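Local coordinates for protein SVS_variant_AS1 (Streptomyces sp. CWA1, PDB 6TJA) that probably catalyses the metal-dependent cyclisation of geranylgeranyl diphosphate to the diterpene spiroviolene, as an engineered variant of an ancestrally reconstructed class I terpene cyclase, at residues A[113-119]-A[127-131]; A[145-149]-A[193-197]. One frame throughout, in Å; residues are numbered along the deposited sequence.

Contact 1. Residues A[113-119]-A[127-131]; sequences ALEAPSA and VPALQ
Gln-131 reaches across from the start of helix 126-140 to the C-terminal end of helix 100-115, where two successive helices of the all-helical class I terpene cyclase fold, joined by a loop, pack together. The helices are close at this point, with the CA atoms of Leu-114 and Gln-131 6.0 Å apart. The tight part is apolar and sets Ala-113 and Leu-114 against Val-127 and Leu-130. Ala-113 CB touches Val-127 CG1 at 3.8 Å, a branch carried there because it stands anti to the valine's backbone N (chi1 156°). One residue on from Ala-113, and nearly a turn on from Val-127, the CD2 branch of Leu-130 meets Leu-114 at its CB, 4.0 Å away, rather than at its branched end. Both leucines also pack on His-153 of helix 143-169, which covers this side of the pair.

The loose side begins where the chain leaves the helix at Ala-116 and folds into a type I turn ending at Ala-119, with Ala-119 N bonded to Ala-116 O at 3.1 Å. Pro-117 is exposed, and the CB atoms of Pro-117 and Ser-118 point away from helix 126-140. Ser-118 instead faces the second subunit, where its OG bonds to Pro-348 O of that chain.

Between the two sides, the extended Gln-131 side chain links the turn, and more weakly the end of helix 100-115, to helix 126-140. Its amide nitrogen has two backbone acceptors, about 135° apart as seen from NE2, consistent with one N-H for each. The bond to Ala-113 O is long and weak. The one to Ala-119 O is nearly straight, at 164°: this oxygen lies almost in the glutamine's amide plane, whereas NE2 sits above the Ala-119 carbonyl plane, 3.1 Å from its O atom.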
ATOM      1  N   ALA A 113      -6.065   1.372  11.584  1.00 28.41           N
ATOM      2  CA  ALA A 113      -6.218   0.465  12.751  1.00 28.24           C
ATOM      3  C   ALA A 113      -5.173  -0.652  12.723  1.00 30.21           C
ATOM      4  O   ALA A 113      -4.681  -1.046  13.816  1.00 28.70           O
ATOM      5  CB  ALA A 113      -7.612  -0.107  12.765  1.00 29.02           C
ATOM      6  N   LEU A 114      -4.865  -1.168  11.527  1.00 29.45           N
ATOM      7  CA  LEU A 114      -3.868  -2.256  11.328  1.00 30.19           C
ATOM      8  C   LEU A 114      -2.465  -1.738  11.677  1.00 30.73           C
ATOM      9  O   LEU A 114      -1.690  -2.525  12.208  1.00 29.50           O
ATOM     10  CB  LEU A 114      -3.933  -2.750   9.879  1.00 28.54           C
ATOM     11  CG  LEU A 114      -2.917  -3.821   9.499  1.00 30.55           C
ATOM     12  CD1 LEU A 114      -3.032  -5.056  10.406  1.00 29.90           C
ATOM     13  CD2 LEU A 114      -3.078  -4.218   8.032  1.00 31.45           C
ATOM     14  N   GLU A 115      -2.179  -0.465  11.384  1.00 28.30           N
ATOM     15  CA  GLU A 115      -0.838   0.153  11.514  1.00 31.10           C
ATOM     16  C   GLU A 115      -0.666   0.848  12.873  1.00 31.31           C
ATOM     17  O   GLU A 115       0.478   1.028  13.270  1.00 34.81           O
ATOM     18  CB  GLU A 115      -0.623   1.185  10.406  1.00 30.55           C
ATOM     19  CG  GLU A 115      -0.632   0.544   9.036  1.00 31.36           C
ATOM     20  CD  GLU A 115      -0.113   1.359   7.869  1.00 33.21           C
ATOM     21  OE1 GLU A 115       0.951   1.999   8.014  1.00 34.85           O
ATOM     22  OE2 GLU A 115      -0.750   1.279   6.789  1.00 31.04           O
ATOM     23  N   ALA A 116      -1.749   1.198  13.523  1.00 30.62           N
ATOM     24  CA  ALA A 116      -1.721   1.901  14.778  1.00 34.50           C
ATOM     25  C   ALA A 116      -2.581   1.241  15.820  1.00 34.42           C
ATOM     26  O   ALA A 116      -3.755   1.293  15.745  1.00 38.43           O
ATOM     27  CB  ALA A 116      -2.184   3.311  14.555  1.00 33.94           C
ATOM     28  N   PRO A 117      -1.968   0.632  16.808  1.00 38.97           N
ATOM     29  CA  PRO A 117      -2.630  -0.064  17.906  1.00 40.78           C
ATOM     30  C   PRO A 117      -3.451   0.847  18.788  1.00 37.95           C
ATOM     31  O   PRO A 117      -4.367   0.380  19.384  1.00 36.30           O
ATOM     32  CB  PRO A 117      -1.477  -0.676  18.690  1.00 39.79           C
ATOM     33  CG  PRO A 117      -0.343  -0.654  17.794  1.00 42.23           C
ATOM     34  CD  PRO A 117      -0.518   0.494  16.870  1.00 42.78           C
ATOM     35  N   SER A 118      -3.122   2.122  18.836  1.00 36.58           N
ATOM     36  CA  SER A 118      -3.875   3.114  19.654  1.00 37.57           C
ATOM     37  C   SER A 118      -5.194   3.500  18.962  1.00 38.18           C
ATOM     38  O   SER A 118      -6.086   4.059  19.626  1.00 39.59           O
ATOM     39  CB  SER A 118      -3.030   4.323  19.973  1.00 35.80           C
ATOM     40  OG  SER A 118      -2.485   4.911  18.799  1.00 38.27           O
ATOM     41  N   ALA A 119      -5.338   3.179  17.682  1.00 38.62           N
ATOM     42  CA  ALA A 119      -6.555   3.457  16.895  1.00 41.49           C
ATOM     43  C   ALA A 119      -7.780   2.897  17.633  1.00 43.63           C
ATOM     44  O   ALA A 119      -7.666   1.780  18.218  1.00 39.20           O
ATOM     45  CB  ALA A 119      -6.419   2.867  15.508  1.00 39.96           C
ATOM     46  N   VAL A 127     -12.998  -3.952  13.319  1.00 29.64           N
ATOM     47  CA  VAL A 127     -11.702  -3.281  13.633  1.00 31.10           C
ATOM     48  C   VAL A 127     -11.040  -3.951  14.839  1.00 32.36           C
ATOM     49  O   VAL A 127      -9.878  -4.327  14.717  1.00 32.15           O
ATOM     50  CB  VAL A 127     -11.825  -1.752  13.754  1.00 31.88           C
ATOM     51  CG1 VAL A 127     -10.731  -1.137  14.614  1.00 33.19           C
ATOM     52  CG2 VAL A 127     -11.854  -1.125  12.372  1.00 32.99           C
ATOM     53  N   PRO A 128     -11.695  -4.136  16.009  1.00 32.75           N
ATOM     54  CA  PRO A 128     -11.033  -4.754  17.161  1.00 36.09           C
ATOM     55  C   PRO A 128     -10.496  -6.162  16.840  1.00 33.82           C
ATOM     56  O   PRO A 128      -9.376  -6.455  17.207  1.00 33.57           O
ATOM     57  CB  PRO A 128     -12.115  -4.808  18.269  1.00 36.89           C
ATOM     58  CG  PRO A 128     -13.116  -3.730  17.838  1.00 36.83           C
ATOM     59  CD  PRO A 128     -13.079  -3.734  16.322  1.00 35.87           C
ATOM     60  N   ALA A 129     -11.263  -6.964  16.105  1.00 31.70           N
ATOM     61  CA  ALA A 129     -10.835  -8.289  15.594  1.00 33.85           C
ATOM     62  C   ALA A 129      -9.510  -8.182  14.804  1.00 35.16           C
ATOM     63  O   ALA A 129      -8.569  -8.977  15.099  1.00 31.38           O
ATOM     64  CB  ALA A 129     -11.949  -8.879  14.763  1.00 34.13           C
ATOM     65  N   LEU A 130      -9.430  -7.248  13.841  1.00 30.46           N
ATOM     66  CA  LEU A 130      -8.210  -7.035  13.024  1.00 27.91           C
ATOM     67  C   LEU A 130      -7.069  -6.646  13.950  1.00 26.78           C
ATOM     68  O   LEU A 130      -5.937  -7.070  13.696  1.00 28.26           O
ATOM     69  CB  LEU A 130      -8.426  -5.952  11.952  1.00 26.81           C
ATOM     70  CG  LEU A 130      -7.238  -5.744  11.012  1.00 26.87           C
ATOM     71  CD1 LEU A 130      -6.896  -7.044  10.280  1.00 28.20           C
ATOM     72  CD2 LEU A 130      -7.479  -4.636  10.004  1.00 27.40           C
ATOM     73  N   GLN A 131      -7.342  -5.831  14.967  1.00 28.86           N
ATOM     74  CA  GLN A 131      -6.278  -5.297  15.858  1.00 29.15           C
ATOM     75  C   GLN A 131      -5.693  -6.430  16.710  1.00 28.31           C
ATOM     76  O   GLN A 131      -4.487  -6.346  17.047  1.00 30.84           O
ATOM     77  CB  GLN A 131      -6.807  -4.140  16.699  1.00 29.51           C
ATOM     78  CG  GLN A 131      -6.933  -2.849  15.904  1.00 31.27           C
ATOM     79  CD  GLN A 131      -7.287  -1.688  16.793  1.00 29.99           C
ATOM     80  OE1 GLN A 131      -8.254  -1.758  17.532  1.00 38.19           O
ATOM     81  NE2 GLN A 131      -6.515  -0.614  16.710  1.00 28.96           N
TER

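Contact 2. Residues A[145-149]-A[193-197]; sequences QVRRF and AMLEI
Glu-196 has its carboxylate approached from opposite faces by Gln-145 and Arg-148, neither donor lying in its plane. Gln-145 NE2 bonds to Glu-196 OE2 at 3.0 Å, 62° out of the carboxylate plane. On the other face Arg-148 NH1 makes a salt bridge to Glu-196 OE1, also 3.0 Å, with that oxygen at the guanidinium edge. The grip extends further: Val-203 N bonds to Glu-196 OE2, Arg-148 NH1 and NH2 also bind Val-203 O and Asp-205, and Thr-142 N holds Gln-145 OE1. With a leucine in place of Glu-196, Arg-148 NH1, the Gln-145 amide and Val-203 N would probably each lose an acceptor, leaving the arginine to its Val-203 and Asp-205 partners.

Beside these side chains, a water bridges Gln-145 O (2.7 Å) and Ala-193 O (2.6 Å). With CG anti to the backbone N (chi1 178°), the Phe-149 side chain is carried alongside Met-194, whose CG meets ring atom CE1 at 3.6 Å while SD makes an oblique Met-aromatic contact. Ile-197 CD1 lies 4.2 Å from Phe-149 CB. The contact thus docks the short helix 195-199 on the long helix 143-169 within the alpha-helical bundle of class I terpene cyclases.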
ATOM      1  N   GLN A 145       8.488  -8.071   8.675  1.00 28.09           N
ATOM      2  CA  GLN A 145       7.442  -8.984   8.148  1.00 29.03           C
ATOM      3  C   GLN A 145       6.071  -8.340   8.351  1.00 27.75           C
ATOM      4  O   GLN A 145       5.238  -8.445   7.433  1.00 24.91           O
ATOM      5  CB  GLN A 145       7.491 -10.343   8.828  1.00 28.53           C
ATOM      6  CG  GLN A 145       8.747 -11.135   8.510  1.00 30.62           C
ATOM      7  CD  GLN A 145       8.831 -12.333   9.427  1.00 33.74           C
ATOM      8  OE1 GLN A 145       8.725 -12.199  10.654  1.00 33.53           O
ATOM      9  NE2 GLN A 145       8.965 -13.510   8.831  1.00 28.66           N
ATOM     10  N   VAL A 146       5.852  -7.704   9.503  1.00 26.92           N
ATOM     11  CA  VAL A 146       4.593  -6.956   9.788  1.00 26.32           C
ATOM     12  C   VAL A 146       4.390  -5.878   8.702  1.00 27.23           C
ATOM     13  O   VAL A 146       3.264  -5.775   8.183  1.00 26.22           O
ATOM     14  CB  VAL A 146       4.559  -6.397  11.217  1.00 24.72           C
ATOM     15  CG1 VAL A 146       3.416  -5.425  11.421  1.00 23.31           C
ATOM     16  CG2 VAL A 146       4.470  -7.520  12.246  1.00 27.30           C
ATOM     17  N   ARG A 147       5.430  -5.158   8.292  1.00 27.72           N
ATOM     18  CA  ARG A 147       5.256  -4.093   7.280  1.00 28.85           C
ATOM     19  C   ARG A 147       4.937  -4.732   5.931  1.00 26.73           C
ATOM     20  O   ARG A 147       4.127  -4.166   5.201  1.00 28.91           O
ATOM     21  CB  ARG A 147       6.481  -3.191   7.172  1.00 32.93           C
ATOM     22  CG  ARG A 147       6.638  -2.217   8.330  1.00 40.40           C
ATOM     23  CD  ARG A 147       5.461  -1.294   8.602  1.00 39.83           C
ATOM     24  NE  ARG A 147       5.284  -0.237   7.621  1.00 41.44           N
ATOM     25  CZ  ARG A 147       4.234   0.585   7.592  1.00 42.60           C
ATOM     26  NH1 ARG A 147       3.261   0.441   8.477  1.00 41.84           N
ATOM     27  NH2 ARG A 147       4.171   1.546   6.684  1.00 43.36           N
ATOM     28  N   ARG A 148       5.556  -5.861   5.611  1.00 26.14           N
ATOM     29  CA  ARG A 148       5.249  -6.596   4.366  1.00 27.08           C
ATOM     30  C   ARG A 148       3.751  -6.917   4.380  1.00 26.06           C
ATOM     31  O   ARG A 148       3.122  -6.710   3.327  1.00 23.94           O
ATOM     32  CB  ARG A 148       6.143  -7.830   4.216  1.00 28.14           C
ATOM     33  CG  ARG A 148       7.614  -7.501   3.985  1.00 27.92           C
ATOM     34  CD  ARG A 148       8.496  -8.739   3.965  1.00 27.84           C
ATOM     35  NE  ARG A 148       9.903  -8.421   3.781  1.00 29.04           N
ATOM     36  CZ  ARG A 148      10.903  -9.310   3.701  1.00 27.58           C
ATOM     37  NH1 ARG A 148      10.671 -10.612   3.748  1.00 28.25           N
ATOM     38  NH2 ARG A 148      12.139  -8.888   3.526  1.00 23.87           N
ATOM     39  N   PHE A 149       3.194  -7.310   5.535  1.00 24.23           N
ATOM     40  CA  PHE A 149       1.757  -7.688   5.646  1.00 25.52           C
ATOM     41  C   PHE A 149       0.871  -6.434   5.497  1.00 25.95           C
ATOM     42  O   PHE A 149      -0.119  -6.450   4.704  1.00 23.08           O
ATOM     43  CB  PHE A 149       1.435  -8.451   6.931  1.00 24.77           C
ATOM     44  CG  PHE A 149      -0.033  -8.774   7.024  1.00 24.93           C
ATOM     45  CD1 PHE A 149      -0.575  -9.811   6.283  1.00 25.36           C
ATOM     46  CD2 PHE A 149      -0.897  -7.971   7.762  1.00 25.29           C
ATOM     47  CE1 PHE A 149      -1.944 -10.056   6.291  1.00 25.01           C
ATOM     48  CE2 PHE A 149      -2.263  -8.224   7.776  1.00 25.53           C
ATOM     49  CZ  PHE A 149      -2.780  -9.263   7.046  1.00 25.30           C
ATOM     50  N   ALA A 193       1.439 -12.968   1.894  1.00 25.96           N
ATOM     51  CA  ALA A 193       2.387 -12.200   2.740  1.00 28.34           C
ATOM     52  C   ALA A 193       2.358 -12.753   4.173  1.00 27.45           C
ATOM     53  O   ALA A 193       3.194 -12.323   4.940  1.00 29.86           O
ATOM     54  CB  ALA A 193       2.063 -10.708   2.735  1.00 27.83           C
ATOM     55  N   MET A 194       1.409 -13.626   4.533  1.00 26.50           N
ATOM     56  CA  MET A 194       1.388 -14.302   5.862  1.00 26.70           C
ATOM     57  C   MET A 194       2.207 -15.605   5.872  1.00 25.91           C
ATOM     58  O   MET A 194       2.350 -16.163   6.959  1.00 28.18           O
ATOM     59  CB  MET A 194      -0.034 -14.656   6.282  1.00 27.39           C
ATOM     60  CG  MET A 194      -0.921 -13.467   6.460  1.00 27.56           C
ATOM     61  SD  MET A 194      -2.387 -14.012   7.291  1.00 26.23           S
ATOM     62  CE  MET A 194      -3.227 -14.978   6.042  1.00 24.36           C
ATOM     63  N   LEU A 195       2.750 -16.079   4.766  1.00 25.73           N
ATOM     64  CA  LEU A 195       3.546 -17.301   4.747  1.00 24.15           C
ATOM     65  C   LEU A 195       4.733 -17.262   5.703  1.00 27.57           C
ATOM     66  O   LEU A 195       4.913 -18.126   6.479  1.00 28.60           O
ATOM     67  CB  LEU A 195       4.005 -17.657   3.344  1.00 22.33           C
ATOM     68  CG  LEU A 195       3.048 -18.252   2.326  1.00 21.88           C
ATOM     69  CD1 LEU A 195       3.544 -18.260   0.898  1.00 20.10           C
ATOM     70  CD2 LEU A 195       2.531 -19.614   2.722  1.00 23.45           C
ATOM     71  N   GLU A 196       5.498 -16.203   5.618  1.00 29.65           N
ATOM     72  CA  GLU A 196       6.653 -15.931   6.418  1.00 32.79           C
ATOM     73  C   GLU A 196       6.340 -15.901   7.891  1.00 30.68           C
ATOM     74  O   GLU A 196       7.106 -16.313   8.696  1.00 31.49           O
ATOM     75  CB  GLU A 196       7.084 -14.533   6.062  1.00 38.19           C
ATOM     76  CG  GLU A 196       8.340 -14.444   5.313  1.00 39.15           C
ATOM     77  CD  GLU A 196       8.911 -13.087   5.407  1.00 38.59           C
ATOM     78  OE1 GLU A 196       8.394 -12.176   4.805  1.00 35.76           O
ATOM     79  OE2 GLU A 196       9.904 -12.952   6.077  1.00 38.10           O
ATOM     80  N   ILE A 197       5.205 -15.323   8.199  1.00 28.83           N
ATOM     81  CA  ILE A 197       4.690 -15.151   9.586  1.00 28.81           C
ATOM     82  C   ILE A 197       4.302 -16.533  10.129  1.00 28.42           C
ATOM     83  O   ILE A 197       4.625 -16.821  11.287  1.00 27.82           O
ATOM     84  CB  ILE A 197       3.553 -14.110   9.613  1.00 28.82           C
ATOM     85  CG1 ILE A 197       4.077 -12.731   9.177  1.00 29.98           C
ATOM     86  CG2 ILE A 197       2.910 -14.053  10.981  1.00 25.63           C
ATOM     87  CD1 ILE A 197       3.029 -11.667   9.100  1.00 31.04           C
TER
HETATM   88  O   HOH W   1       4.862 -10.806   6.238  1.00 26.41           O

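In the fold
Helix 126-140 carries 127-131 of contact 1 and the next helix, 143-169, carries 145-149 of contact 2; the contact centres are about 16 Å apart. Contact 1 sits nearer the periphery, its centre about 21 Å from the centre of the chain against about 13 Å for that of contact 2. Two direct links join them: a salt bridge from Glu-115 OE1 to Arg-147 NH1 at 2.8 Å, and packing of Leu-114 CD2 on Phe-149 CE2 at 4.1 Å. Phe-137 meets the Phe-149 ring edge-to-face, adding a link from helix 126-140 to helix 143-169. The Glu-196 side chain is about 4 Å from a bound PEG, probably from the crystallisation liquor and therefore weak evidence for a substrate pocket.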